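Local coordinates for purine nucleoside phosphorylase (Thermus thermophilus, PDB 6TK9), which catalyses the reversible phosphorolysis of purine nucleosides such as inosine and guanosine, giving the free purine base and ribose 1-phosphate, at residues A[184-189]-A[206-211]; A[87-92]-A[135-140]; A[24-29]-A[78-83]; A[158-163]-A[223-228]; A[51-56]-A[93-98]. One frame throughout, in Å; residues are numbered along the deposited sequence.

Overall arrangement
Two of the five contacts build a phosphate site from the ends of strands and the loops that follow them; the others belong to the fold around it. Contacts 1 and 3, with centres 14 Å apart, both reach the bound phosphate, and Ser211 of the first packs on Arg80 and His82 of the second. Contact 5, its centre 9 Å from that of contact 3, touches the loop carrying Arg80. Contact 2 links these regions: Tyr87 meets Val54 of contact 5, while Ala135 and Ala137 pack on Trp185 of contact 1. Contact 4 stands apart, docking a helix start on the sheet that contacts 1 and 3 also reach, its centre 17 Å from that of contact 3.

Contact 1 of 5, residues A[184-189]-A[206-211]; sequences AWFMGP and DAIGMS. With PO4 (phosphate ion), chain G.
Ala184 and Gly209 stand at the tight end of this contact, where two parallel strands run side by side and the backbones do most of the work. The Ala184 amide N donates to Ala207 O over 2.9 Å, and its own carbonyl O receives Gly209 N at 3.1 Å. Two residues on, Phe186 N reaches Gly209 O at 2.9 Å, a slightly bent bond with 158° at the hydrogen. Beside this network the side chains of Phe186 and Ile208 lie alongside each other and point the same way, Phe186 CB resting 3.8 Å from Ile208 CG1, and helix 194-202 covers both. That helix connects the two strands, so the contact closes a beta-alpha-beta unit, the repeating element of the alpha/beta phosphorylase fold. On the other sheet face the indole of Trp185, with CG anti to the backbone N (chi1 -180°), runs forward beside the chain until CD1 lies 3.8 Å from Met210 C.

Beyond the last strand bond the packing becomes looser and the two segments meet mainly through the side chain of Met210. This residue, partly exposed, stretches its extended chain along Phe186 O and lays CE 3.8 Å from Gly188 CA, near the cis peptide before Pro189; Phe152 of the second subunit packs on it as well. The side chain of Ser211 leaves the other segment. Its OG donates to phosphate O4 at 2.5 Å, while its backbone O is held by the hydroxyl of Tyr183.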
# COMPACT_ATOMS: atom_id res chain seq x y z
N ALA A 184 15.13 -2.37 9.24
CA ALA A 184 14.58 -1.07 9.68
C ALA A 184 15.14 -0.68 11.06
O ALA A 184 14.90 -1.42 12.08
CB ALA A 184 13.07 -1.13 9.72
N TRP A 185 15.82 0.46 11.10
CA TRP A 185 16.28 1.17 12.32
C TRP A 185 15.10 1.88 12.98
O TRP A 185 14.71 2.93 12.50
CB TRP A 185 17.40 2.16 11.97
CG TRP A 185 17.96 2.95 13.11
CD1 TRP A 185 17.88 2.65 14.44
CD2 TRP A 185 18.77 4.13 13.02
NE1 TRP A 185 18.55 3.58 15.18
CE2 TRP A 185 19.10 4.50 14.34
CE3 TRP A 185 19.21 4.92 11.96
CZ2 TRP A 185 19.84 5.63 14.63
CZ3 TRP A 185 19.94 6.05 12.25
CH2 TRP A 185 20.25 6.39 13.56
N PHE A 186 14.54 1.30 14.04
CA PHE A 186 13.50 1.88 14.92
C PHE A 186 14.23 2.48 16.11
O PHE A 186 15.09 1.79 16.65
CB PHE A 186 12.51 0.80 15.36
CG PHE A 186 11.36 1.30 16.19
CD1 PHE A 186 10.31 1.99 15.60
CD2 PHE A 186 11.31 1.06 17.55
CE1 PHE A 186 9.23 2.43 16.36
CE2 PHE A 186 10.24 1.52 18.31
CZ PHE A 186 9.19 2.19 17.71
N MET A 187 13.93 3.72 16.50
CA MET A 187 14.80 4.48 17.43
C MET A 187 14.79 3.83 18.81
O MET A 187 15.83 3.83 19.47
CB MET A 187 14.39 5.95 17.54
CG MET A 187 13.05 6.16 18.21
SD MET A 187 12.66 7.90 18.15
CE MET A 187 13.97 8.57 19.18
N GLY A 188 13.64 3.30 19.24
CA GLY A 188 13.49 2.73 20.59
C GLY A 188 13.68 3.81 21.65
O GLY A 188 13.63 5.00 21.33
N PRO A 189 13.90 3.45 22.93
CA PRO A 189 14.06 2.05 23.37
C PRO A 189 12.78 1.24 23.66
O PRO A 189 12.90 0.07 23.91
CB PRO A 189 14.74 2.23 24.73
CG PRO A 189 14.13 3.50 25.26
CD PRO A 189 14.03 4.40 24.05
N ASP A 206 11.83 -6.24 6.63
CA ASP A 206 11.78 -7.69 6.96
C ASP A 206 12.23 -7.91 8.41
O ASP A 206 11.76 -8.89 9.04
CB ASP A 206 12.61 -8.46 5.93
CG ASP A 206 12.07 -8.34 4.52
OD1 ASP A 206 10.92 -8.80 4.28
OD2 ASP A 206 12.81 -7.78 3.66
N ALA A 207 13.11 -7.04 8.94
CA ALA A 207 13.57 -7.08 10.35
C ALA A 207 13.54 -5.68 10.96
O ALA A 207 13.72 -4.69 10.22
CB ALA A 207 14.95 -7.67 10.43
N ILE A 208 13.35 -5.62 12.27
CA ILE A 208 13.28 -4.36 13.07
C ILE A 208 14.31 -4.48 14.19
O ILE A 208 14.31 -5.52 14.87
CB ILE A 208 11.87 -4.11 13.63
CG1 ILE A 208 11.81 -2.75 14.33
CG2 ILE A 208 11.45 -5.23 14.58
CD1 ILE A 208 10.57 -2.54 15.17
N GLY A 209 15.15 -3.47 14.36
CA GLY A 209 16.03 -3.32 15.54
C GLY A 209 16.46 -1.88 15.72
O GLY A 209 16.03 -1.02 14.94
N MET A 210 17.33 -1.64 16.69
CA MET A 210 17.62 -0.28 17.18
C MET A 210 19.09 0.09 16.97
O MET A 210 19.55 0.97 17.68
CB MET A 210 17.27 -0.25 18.67
CG MET A 210 15.85 -0.68 18.94
SD MET A 210 15.48 -0.58 20.69
CE MET A 210 13.75 -1.06 20.70
N SER A 211 19.79 -0.49 15.99
CA SER A 211 21.25 -0.28 15.75
C SER A 211 21.60 -0.34 14.26
O SER A 211 20.69 -0.46 13.46
CB SER A 211 21.98 -1.35 16.48
OG SER A 211 21.87 -2.59 15.77
P PO4 G . 21.74 -4.75 18.95
O1 PO4 G . 22.83 -3.79 19.46
O2 PO4 G . 20.60 -4.81 19.96
O3 PO4 G . 22.30 -6.15 18.78
O4 PO4 G . 21.26 -4.25 17.60

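Contact 2 of 5, residues A[87-92]-A[135-140]; sequences YSAEEV and AGANPL
Glu90 and Pro139 bring the two backbones to within 4.2 Å, CA to CA, as the first turn of the short, weakly bonded helix 89-92 settles on the irregular loop that follows strand 124-133, with no hydrogen bond between them. The small side chain of Ala89 fits this close approach. Its methyl points at the loop and sits over the start of Pro139, with CB 3.5 Å from Pro139 N, and reaches Ala137 CB at 4.2 Å on its flank. In return the pyrrolidine ring of Pro139 comes up beside the helix, its CB 3.4 Å from Ala89 O. Glu90 adds its CB, 3.8 Å from Pro139 O, before its extended chain leads the carboxylate away.

Each partner is stiffened by a local motif. Ser88 and Glu91 form a capping box at the helix start: Ser88 OG accepts from Glu91 N, and Ser88 N donates at 3.1 Å to Glu91 OE1, using the anti lone pair of the carboxylate. In the loop an Asx turn bends the chain around Pro139, with Leu140 N held 2.9 Å from Asn138 OD1 and lying in the plane of that carbonyl. The other end of the amide crosses the interface, ND2 being hydrogen-bonded to Ser190 OG of the third subunit. On the helix side, Tyr87 O receives Arg141 NH2 of the second subunit.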
# COMPACT_ATOMS: atom_id res chain seq x y z
N TYR A 87 23.10 8.85 22.90
CA TYR A 87 24.28 9.25 22.09
C TYR A 87 23.78 9.82 20.75
O TYR A 87 22.85 9.25 20.21
CB TYR A 87 25.21 8.06 21.87
CG TYR A 87 25.84 7.52 23.13
CD1 TYR A 87 26.74 8.28 23.86
CD2 TYR A 87 25.55 6.24 23.59
CE1 TYR A 87 27.33 7.80 25.02
CE2 TYR A 87 26.12 5.75 24.75
CZ TYR A 87 27.01 6.53 25.46
OH TYR A 87 27.59 6.06 26.59
N SER A 88 24.39 10.86 20.22
CA SER A 88 24.10 11.29 18.84
C SER A 88 24.42 10.14 17.86
O SER A 88 25.16 9.19 18.26
CB SER A 88 24.84 12.55 18.49
OG SER A 88 26.20 12.48 18.86
N ALA A 89 23.83 10.18 16.66
CA ALA A 89 24.11 9.27 15.53
C ALA A 89 25.62 9.30 15.23
O ALA A 89 26.21 8.23 15.03
CB ALA A 89 23.29 9.66 14.32
N GLU A 90 26.22 10.49 15.27
CA GLU A 90 27.69 10.68 15.15
C GLU A 90 28.46 9.96 16.28
O GLU A 90 29.43 9.23 15.99
CB GLU A 90 27.96 12.18 15.11
CG GLU A 90 29.43 12.53 15.15
CD GLU A 90 29.67 13.89 15.75
OE1 GLU A 90 30.23 14.73 15.04
OE2 GLU A 90 29.27 14.11 16.92
N GLU A 91 28.06 10.14 17.54
CA GLU A 91 28.75 9.53 18.71
C GLU A 91 28.71 8.01 18.57
O GLU A 91 29.72 7.35 18.90
CB GLU A 91 28.13 9.99 20.04
CG GLU A 91 28.58 11.37 20.51
CD GLU A 91 27.97 11.83 21.83
OE1 GLU A 91 26.74 11.67 22.04
OE2 GLU A 91 28.74 12.32 22.68
N VAL A 92 27.58 7.48 18.08
CA VAL A 92 27.30 6.03 17.87
C VAL A 92 28.30 5.45 16.85
O VAL A 92 28.63 4.25 16.97
CB VAL A 92 25.82 5.80 17.46
CG1 VAL A 92 25.60 4.49 16.73
CG2 VAL A 92 24.87 5.87 18.65
N ALA A 135 14.44 6.35 12.18
CA ALA A 135 14.91 6.91 13.48
C ALA A 135 15.00 8.44 13.44
O ALA A 135 15.03 9.05 14.52
CB ALA A 135 16.24 6.29 13.82
N GLY A 136 15.05 9.05 12.25
CA GLY A 136 15.04 10.51 12.08
C GLY A 136 16.37 11.15 12.46
O GLY A 136 16.40 12.33 12.81
N ALA A 137 17.46 10.39 12.35
CA ALA A 137 18.83 10.84 12.69
C ALA A 137 19.83 10.25 11.69
O ALA A 137 19.60 9.15 11.15
CB ALA A 137 19.16 10.46 14.11
N ASN A 138 20.89 11.00 11.41
CA ASN A 138 21.89 10.62 10.39
C ASN A 138 23.26 11.01 10.92
O ASN A 138 23.51 12.15 11.29
CB ASN A 138 21.56 11.23 9.03
CG ASN A 138 22.44 10.65 7.95
OD1 ASN A 138 23.67 10.72 8.04
ND2 ASN A 138 21.84 10.04 6.94
N PRO A 139 24.21 10.07 10.97
CA PRO A 139 25.46 10.35 11.64
C PRO A 139 26.28 11.39 10.85
O PRO A 139 27.16 11.98 11.43
CB PRO A 139 26.10 8.97 11.69
CG PRO A 139 25.58 8.30 10.44
CD PRO A 139 24.14 8.73 10.38
N LEU A 140 25.99 11.57 9.56
CA LEU A 140 26.77 12.51 8.71
C LEU A 140 26.26 13.93 8.89
O LEU A 140 26.85 14.82 8.29
CB LEU A 140 26.68 12.11 7.24
CG LEU A 140 27.23 10.73 6.93
CD1 LEU A 140 27.22 10.47 5.43
CD2 LEU A 140 28.62 10.58 7.51

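Contact 3 of 5, residues A[24-29]-A[78-83]; sequences GLVLGS and KGRVHY. With PO4 (phosphate ion), chain G.
A bound phosphate, probably marking the substrate-phosphate site, lies where strand 23-27 ends and the loop after strand 72-78 passes beside it, with Val26 packed against Arg80. The strands are still parallel neighbours at Leu27 and Lys78, but the pairing is failing: Gly79 N reaches Leu27 O at 3.2 Å in a weak, strongly bent bond. From there the side chains take over. Arg80 leaves the backbone with CG between N and the carbonyl carbon (chi1 52°) and bends twice more, which folds its guanidinium across Val26. The methyl CG1 of Val26 then lies over one guanidinium face, 3.4 Å from Arg80 NH2. Glu215 holds NE in a salt bridge and Thr110 O accepts from NH1, which helps to fix the rotation; NH1 also donates to phosphate O1 at 3.1 Å.

His82 approaches the same oxygen edge-on, its NE2 donating to phosphate O1 over 2.7 Å in an almost straight bond of 171°. From the opposing segment, Ser29 binds twice, by its amide N to phosphate O3 at 2.7 Å and by its OG to phosphate O2 at 2.6 Å; His60 NE2 is a second partner of that hydroxyl. Gly28, with no side chain, lets the anion come within 3.2 Å of its CA, measured to phosphate O3. The ion probably came from the crystallisation liquor, yet a glycine-serine loop after strand 23-27, joined by an arginine, a histidine, Ser211 and the backbone N of Ala112, is consistent with the substrate-phosphate site of purine nucleoside phosphorylases of this family.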
# COMPACT_ATOMS: atom_id res chain seq x y z
N GLY A 24 36.88 -5.71 10.62
CA GLY A 24 36.09 -5.23 11.76
C GLY A 24 34.92 -6.15 11.93
O GLY A 24 34.46 -6.68 10.95
N LEU A 25 34.48 -6.33 13.16
CA LEU A 25 33.35 -7.21 13.50
C LEU A 25 32.70 -6.61 14.74
O LEU A 25 33.41 -6.48 15.73
CB LEU A 25 33.94 -8.61 13.73
CG LEU A 25 33.00 -9.61 14.38
CD1 LEU A 25 31.84 -9.96 13.47
CD2 LEU A 25 33.76 -10.87 14.76
N VAL A 26 31.44 -6.17 14.65
CA VAL A 26 30.67 -5.54 15.77
C VAL A 26 29.67 -6.59 16.25
O VAL A 26 28.86 -7.05 15.44
CB VAL A 26 29.97 -4.23 15.36
CG1 VAL A 26 29.08 -3.68 16.46
CG2 VAL A 26 30.94 -3.15 14.92
N LEU A 27 29.78 -6.98 17.52
CA LEU A 27 28.93 -8.01 18.14
C LEU A 27 27.83 -7.29 18.92
O LEU A 27 28.17 -6.44 19.72
CB LEU A 27 29.78 -8.94 19.02
CG LEU A 27 30.92 -9.70 18.30
CD1 LEU A 27 31.80 -10.45 19.28
CD2 LEU A 27 30.39 -10.64 17.24
N GLY A 28 26.57 -7.61 18.66
CA GLY A 28 25.41 -6.94 19.28
C GLY A 28 24.88 -7.70 20.47
O GLY A 28 25.64 -8.50 21.07
N SER A 29 23.61 -7.48 20.79
CA SER A 29 22.98 -7.93 22.05
C SER A 29 23.04 -9.46 22.14
O SER A 29 22.41 -10.14 21.30
CB SER A 29 21.59 -7.36 22.19
OG SER A 29 21.64 -5.95 22.04
N LYS A 78 33.33 -5.83 21.30
CA LYS A 78 32.50 -6.67 22.20
C LYS A 78 31.39 -5.75 22.73
O LYS A 78 31.64 -5.05 23.73
CB LYS A 78 33.33 -7.36 23.29
CG LYS A 78 32.51 -8.24 24.24
CD LYS A 78 33.27 -9.16 25.19
CE LYS A 78 32.29 -10.05 25.94
NZ LYS A 78 32.95 -11.07 26.79
N GLY A 79 30.25 -5.71 22.03
CA GLY A 79 29.13 -4.77 22.28
C GLY A 79 29.31 -3.44 21.56
O GLY A 79 30.40 -3.22 20.98
N ARG A 80 28.29 -2.57 21.61
CA ARG A 80 28.21 -1.27 20.88
C ARG A 80 27.34 -0.31 21.69
O ARG A 80 26.92 -0.68 22.82
CB ARG A 80 27.64 -1.41 19.46
CG ARG A 80 26.31 -2.16 19.37
CD ARG A 80 25.38 -1.64 18.30
NE ARG A 80 25.77 -2.05 16.96
CZ ARG A 80 25.47 -3.22 16.40
NH1 ARG A 80 24.78 -4.12 17.09
NH2 ARG A 80 25.89 -3.50 15.18
N VAL A 81 27.11 0.89 21.14
CA VAL A 81 26.24 1.93 21.75
C VAL A 81 25.06 2.19 20.80
O VAL A 81 25.15 1.90 19.58
CB VAL A 81 27.02 3.21 22.07
CG1 VAL A 81 28.14 2.92 23.06
CG2 VAL A 81 27.57 3.90 20.83
N HIS A 82 23.97 2.69 21.36
CA HIS A 82 22.71 2.94 20.62
C HIS A 82 22.32 4.41 20.78
O HIS A 82 22.64 5.03 21.82
CB HIS A 82 21.62 2.00 21.12
CG HIS A 82 22.09 0.58 21.18
ND1 HIS A 82 22.65 0.04 22.32
CD2 HIS A 82 22.10 -0.40 20.25
CE1 HIS A 82 22.98 -1.21 22.08
NE2 HIS A 82 22.65 -1.51 20.82
N TYR A 83 21.62 4.90 19.78
CA TYR A 83 20.86 6.17 19.81
C TYR A 83 19.88 6.16 20.98
O TYR A 83 19.72 7.21 21.59
CB TYR A 83 20.21 6.37 18.44
CG TYR A 83 19.54 7.70 18.24
CD1 TYR A 83 20.29 8.85 18.15
CD2 TYR A 83 18.17 7.78 18.08
CE1 TYR A 83 19.68 10.08 17.92
CE2 TYR A 83 17.54 9.00 17.86
CZ TYR A 83 18.30 10.16 17.78
OH TYR A 83 17.70 11.36 17.56
P PO4 G . 21.74 -4.75 18.95
O1 PO4 G . 22.83 -3.79 19.46
O2 PO4 G . 20.60 -4.81 19.96
O3 PO4 G . 22.30 -6.15 18.78
O4 PO4 G . 21.26 -4.25 17.60

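Contact 4 of 5, residues A[158-163]-A[223-228]; sequences AYDPEL and GARVLG
A capped helix start docked on a strand of the central sheet joins Asp160 to Val226, bringing helix 161-173 against strand 225-235 of the alpha/beta fold. The Asp160 amide donates to Val226 O at 3.1 Å, nearly along the C=O axis. As N-cap residue, Asp160 also turns its carboxylate back on its own helix. Its OD1 takes Leu163 N at 2.9 Å through the anti lone pair, and Glu162 N more weakly. The other oxygen looks to Arg225, though the salt bridge is long, 3.8 Å from OD2 to NE, and the carboxylate and guanidinium planes stand 76° apart. Charge attraction, helped by Glu162 nearby, probably steers the arginine here more than a directed bond does.

Leu163 crosses the same arginine at about a right angle and lays CD2 over one guanidinium face. Its CB meets Leu227 CD1 at 4.0 Å, packing beside the strand. On the far side of the Asp160 bond the Tyr159 ring packs obliquely on the Gly228 backbone, where no side chain intervenes; its OH is hydrogen-bonded to His128 ND1, and its CE1 rests 3.8 Å from Gly228 CA.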
# COMPACT_ATOMS: atom_id res chain seq x y z
N ALA A 158 24.86 -0.47 -0.42
CA ALA A 158 25.40 -0.14 0.92
C ALA A 158 25.96 -1.44 1.52
O ALA A 158 27.13 -1.47 1.97
CB ALA A 158 24.34 0.46 1.80
N TYR A 159 25.16 -2.50 1.46
CA TYR A 159 25.59 -3.87 1.79
C TYR A 159 26.33 -4.42 0.56
O TYR A 159 25.72 -4.52 -0.54
CB TYR A 159 24.37 -4.64 2.27
CG TYR A 159 23.81 -4.17 3.60
CD1 TYR A 159 24.47 -4.44 4.79
CD2 TYR A 159 22.59 -3.52 3.68
CE1 TYR A 159 23.93 -4.07 6.02
CE2 TYR A 159 22.04 -3.15 4.89
CZ TYR A 159 22.72 -3.41 6.07
OH TYR A 159 22.20 -3.04 7.27
N ASP A 160 27.64 -4.68 0.71
CA ASP A 160 28.55 -5.12 -0.37
C ASP A 160 27.93 -6.32 -1.07
O ASP A 160 27.57 -7.29 -0.41
CB ASP A 160 29.95 -5.51 0.11
CG ASP A 160 30.90 -5.79 -1.06
OD1 ASP A 160 31.00 -6.98 -1.43
OD2 ASP A 160 31.52 -4.83 -1.59
N PRO A 161 27.77 -6.25 -2.42
CA PRO A 161 27.23 -7.35 -3.21
C PRO A 161 28.13 -8.61 -3.26
O PRO A 161 27.56 -9.68 -3.33
CB PRO A 161 27.10 -6.76 -4.62
CG PRO A 161 27.11 -5.28 -4.40
CD PRO A 161 28.06 -5.07 -3.25
N GLU A 162 29.46 -8.47 -3.22
CA GLU A 162 30.38 -9.65 -3.21
C GLU A 162 30.22 -10.38 -1.87
O GLU A 162 30.22 -11.64 -1.85
CB GLU A 162 31.84 -9.27 -3.47
CG GLU A 162 32.25 -9.15 -4.95
CD GLU A 162 33.76 -9.21 -5.20
OE1 GLU A 162 34.45 -8.19 -4.96
OE2 GLU A 162 34.26 -10.29 -5.63
N LEU A 163 30.08 -9.64 -0.77
CA LEU A 163 29.96 -10.24 0.58
C LEU A 163 28.60 -10.92 0.72
O LEU A 163 28.52 -11.89 1.50
CB LEU A 163 30.19 -9.15 1.63
CG LEU A 163 31.59 -8.53 1.61
CD1 LEU A 163 31.83 -7.68 2.85
CD2 LEU A 163 32.67 -9.60 1.51
N GLY A 223 34.13 4.44 2.59
CA GLY A 223 34.44 3.55 1.46
C GLY A 223 34.73 2.12 1.92
O GLY A 223 35.22 1.33 1.10
N ALA A 224 34.44 1.81 3.18
CA ALA A 224 34.54 0.45 3.75
C ALA A 224 33.55 -0.48 3.05
O ALA A 224 32.54 0.03 2.53
CB ALA A 224 34.28 0.51 5.24
N ARG A 225 33.82 -1.78 3.02
CA ARG A 225 32.83 -2.81 2.62
C ARG A 225 32.13 -3.28 3.90
O ARG A 225 32.78 -3.28 4.94
CB ARG A 225 33.49 -3.99 1.91
CG ARG A 225 34.37 -3.60 0.73
CD ARG A 225 35.43 -4.67 0.50
NE ARG A 225 34.92 -5.78 -0.29
CZ ARG A 225 35.18 -7.07 -0.10
NH1 ARG A 225 35.92 -7.49 0.91
NH2 ARG A 225 34.66 -7.96 -0.94
N VAL A 226 30.84 -3.60 3.82
CA VAL A 226 29.94 -3.85 4.99
C VAL A 226 29.13 -5.11 4.70
O VAL A 226 28.64 -5.27 3.58
CB VAL A 226 29.00 -2.65 5.27
CG1 VAL A 226 28.04 -2.90 6.43
CG2 VAL A 226 29.75 -1.35 5.50
N LEU A 227 29.01 -5.98 5.70
CA LEU A 227 28.10 -7.16 5.71
C LEU A 227 27.30 -7.08 7.01
O LEU A 227 27.93 -6.87 8.07
CB LEU A 227 28.94 -8.44 5.61
CG LEU A 227 28.16 -9.74 5.40
CD1 LEU A 227 29.11 -10.87 5.08
CD2 LEU A 227 27.35 -10.09 6.62
N GLY A 228 25.98 -7.20 6.92
CA GLY A 228 25.05 -7.08 8.06
C GLY A 228 24.38 -8.41 8.35
O GLY A 228 23.84 -9.01 7.42

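Contact 5 of 5, residues A[51-56]-A[93-98]; sequences HFPVST and VFPVRV
Phe52 is the bump of this contact, and the first turn of helix 94-102 offers the hollow that takes it. Phe94, Pro95 and Val98 shape that shallow hollow on one side of the Phe52 ring. Pro95 lies along one end of the ring, its CB 3.6 Å from Phe52 CE2 and its CA equally close to CZ. Val98 meets the neighbouring corner, its CG2 3.9 Å from Phe52 CE1, the two side chains coming from opposite directions. Phe94 completes the trio with a ring that presents its edge to Phe52 CD1; CD1 and Phe94 CD2 are 3.8 Å apart, and the ring planes are turned 83° against each other. With CG anti to the backbone N (chi1 -170°), Phe94 leans out from the helix toward the loop and becomes a bump in its turn. His51 receives it: its CB sits off-centre above the Phe94 ring, 4.2 Å from the centroid in a CH-pi contact, while its backbone O comes within 3.3 Å of Phe94 CD2.

The remaining shoulder is filled by two prolines, Pro53 CD meeting Pro95 CD at 4.0 Å. No hydrogen bond joins the segments, and between them the fit is one of apolar surfaces. Around this core, helix 4-14 packs on Phe94 and Val98 and offers Glu8 to His51 NE2, and Tyr46 meets the ring of Phe52. The helix so covered belongs to the crossover that carries the chain from strand 72-78 past strand 23-27 to strand 106-115, within the parallel part of an alpha/beta fold.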
# COMPACT_ATOMS: atom_id res chain seq x y z
N HIS A 51 37.35 9.81 23.54
CA HIS A 51 36.15 10.22 22.76
C HIS A 51 35.26 9.00 22.46
O HIS A 51 34.38 9.14 21.60
CB HIS A 51 36.56 10.93 21.46
CG HIS A 51 37.59 11.98 21.64
ND1 HIS A 51 37.38 13.08 22.45
CD2 HIS A 51 38.84 12.11 21.14
CE1 HIS A 51 38.46 13.84 22.43
NE2 HIS A 51 39.37 13.26 21.63
N PHE A 52 35.49 7.86 23.11
CA PHE A 52 34.72 6.62 22.88
C PHE A 52 33.49 6.66 23.79
O PHE A 52 33.59 6.92 24.99
CB PHE A 52 35.55 5.36 23.11
CG PHE A 52 35.89 4.55 21.88
CD1 PHE A 52 36.82 5.00 20.96
CD2 PHE A 52 35.31 3.30 21.67
CE1 PHE A 52 37.15 4.23 19.85
CE2 PHE A 52 35.67 2.53 20.58
CZ PHE A 52 36.59 3.00 19.67
N PRO A 53 32.29 6.41 23.22
CA PRO A 53 31.09 6.26 24.02
C PRO A 53 31.20 4.91 24.74
O PRO A 53 31.70 4.00 24.14
CB PRO A 53 29.98 6.30 22.96
CG PRO A 53 30.63 5.66 21.76
CD PRO A 53 32.05 6.19 21.78
N VAL A 54 30.75 4.85 25.99
CA VAL A 54 30.72 3.58 26.78
C VAL A 54 29.33 2.96 26.63
O VAL A 54 28.34 3.68 26.65
CB VAL A 54 31.08 3.79 28.27
CG1 VAL A 54 32.38 4.57 28.42
CG2 VAL A 54 29.96 4.44 29.06
N SER A 55 29.30 1.63 26.52
CA SER A 55 28.10 0.78 26.43
C SER A 55 27.34 0.78 27.76
O SER A 55 27.97 0.56 28.78
CB SER A 55 28.53 -0.60 26.02
OG SER A 55 29.25 -0.54 24.79
N THR A 56 26.04 1.04 27.73
CA THR A 56 25.17 0.94 28.93
C THR A 56 24.10 -0.13 28.71
O THR A 56 23.45 -0.51 29.69
CB THR A 56 24.56 2.31 29.30
OG1 THR A 56 23.56 2.65 28.35
CG2 THR A 56 25.59 3.41 29.37
N VAL A 93 28.76 6.22 15.88
CA VAL A 93 29.62 5.67 14.79
C VAL A 93 31.09 6.02 15.04
O VAL A 93 31.90 5.74 14.13
CB VAL A 93 29.20 6.17 13.40
CG1 VAL A 93 27.80 5.69 13.03
CG2 VAL A 93 29.32 7.68 13.28
N PHE A 94 31.44 6.64 16.17
CA PHE A 94 32.86 6.97 16.45
C PHE A 94 33.66 5.67 16.38
O PHE A 94 34.56 5.58 15.54
CB PHE A 94 33.03 7.79 17.74
CG PHE A 94 34.44 8.32 17.87
CD1 PHE A 94 34.91 9.32 17.03
CD2 PHE A 94 35.34 7.74 18.76
CE1 PHE A 94 36.23 9.76 17.11
CE2 PHE A 94 36.65 8.18 18.84
CZ PHE A 94 37.09 9.19 18.01
N PRO A 95 33.31 4.60 17.15
CA PRO A 95 34.07 3.34 17.12
C PRO A 95 34.38 2.85 15.69
O PRO A 95 35.56 2.81 15.37
CB PRO A 95 33.20 2.36 17.93
CG PRO A 95 32.43 3.24 18.88
CD PRO A 95 32.19 4.53 18.11
N VAL A 96 33.38 2.51 14.87
CA VAL A 96 33.64 1.96 13.50
C VAL A 96 34.49 2.94 12.68
O VAL A 96 35.22 2.48 11.80
CB VAL A 96 32.36 1.55 12.75
CG1 VAL A 96 31.64 0.43 13.47
CG2 VAL A 96 31.44 2.73 12.49
N ARG A 97 34.41 4.25 12.93
CA ARG A 97 35.27 5.24 12.20
C ARG A 97 36.74 5.01 12.60
O ARG A 97 37.57 4.85 11.69
CB ARG A 97 34.79 6.68 12.45
CG ARG A 97 33.52 7.06 11.69
CD ARG A 97 32.90 8.38 12.14
NE ARG A 97 32.21 9.08 11.06
CZ ARG A 97 31.48 10.20 11.18
NH1 ARG A 97 31.32 10.78 12.36
NH2 ARG A 97 30.92 10.73 10.11
N VAL A 98 37.04 4.96 13.91
CA VAL A 98 38.38 4.59 14.47
C VAL A 98 38.79 3.21 13.93
O VAL A 98 39.94 3.05 13.47
CB VAL A 98 38.39 4.61 16.01
CG1 VAL A 98 39.63 3.96 16.59
CG2 VAL A 98 38.25 6.03 16.53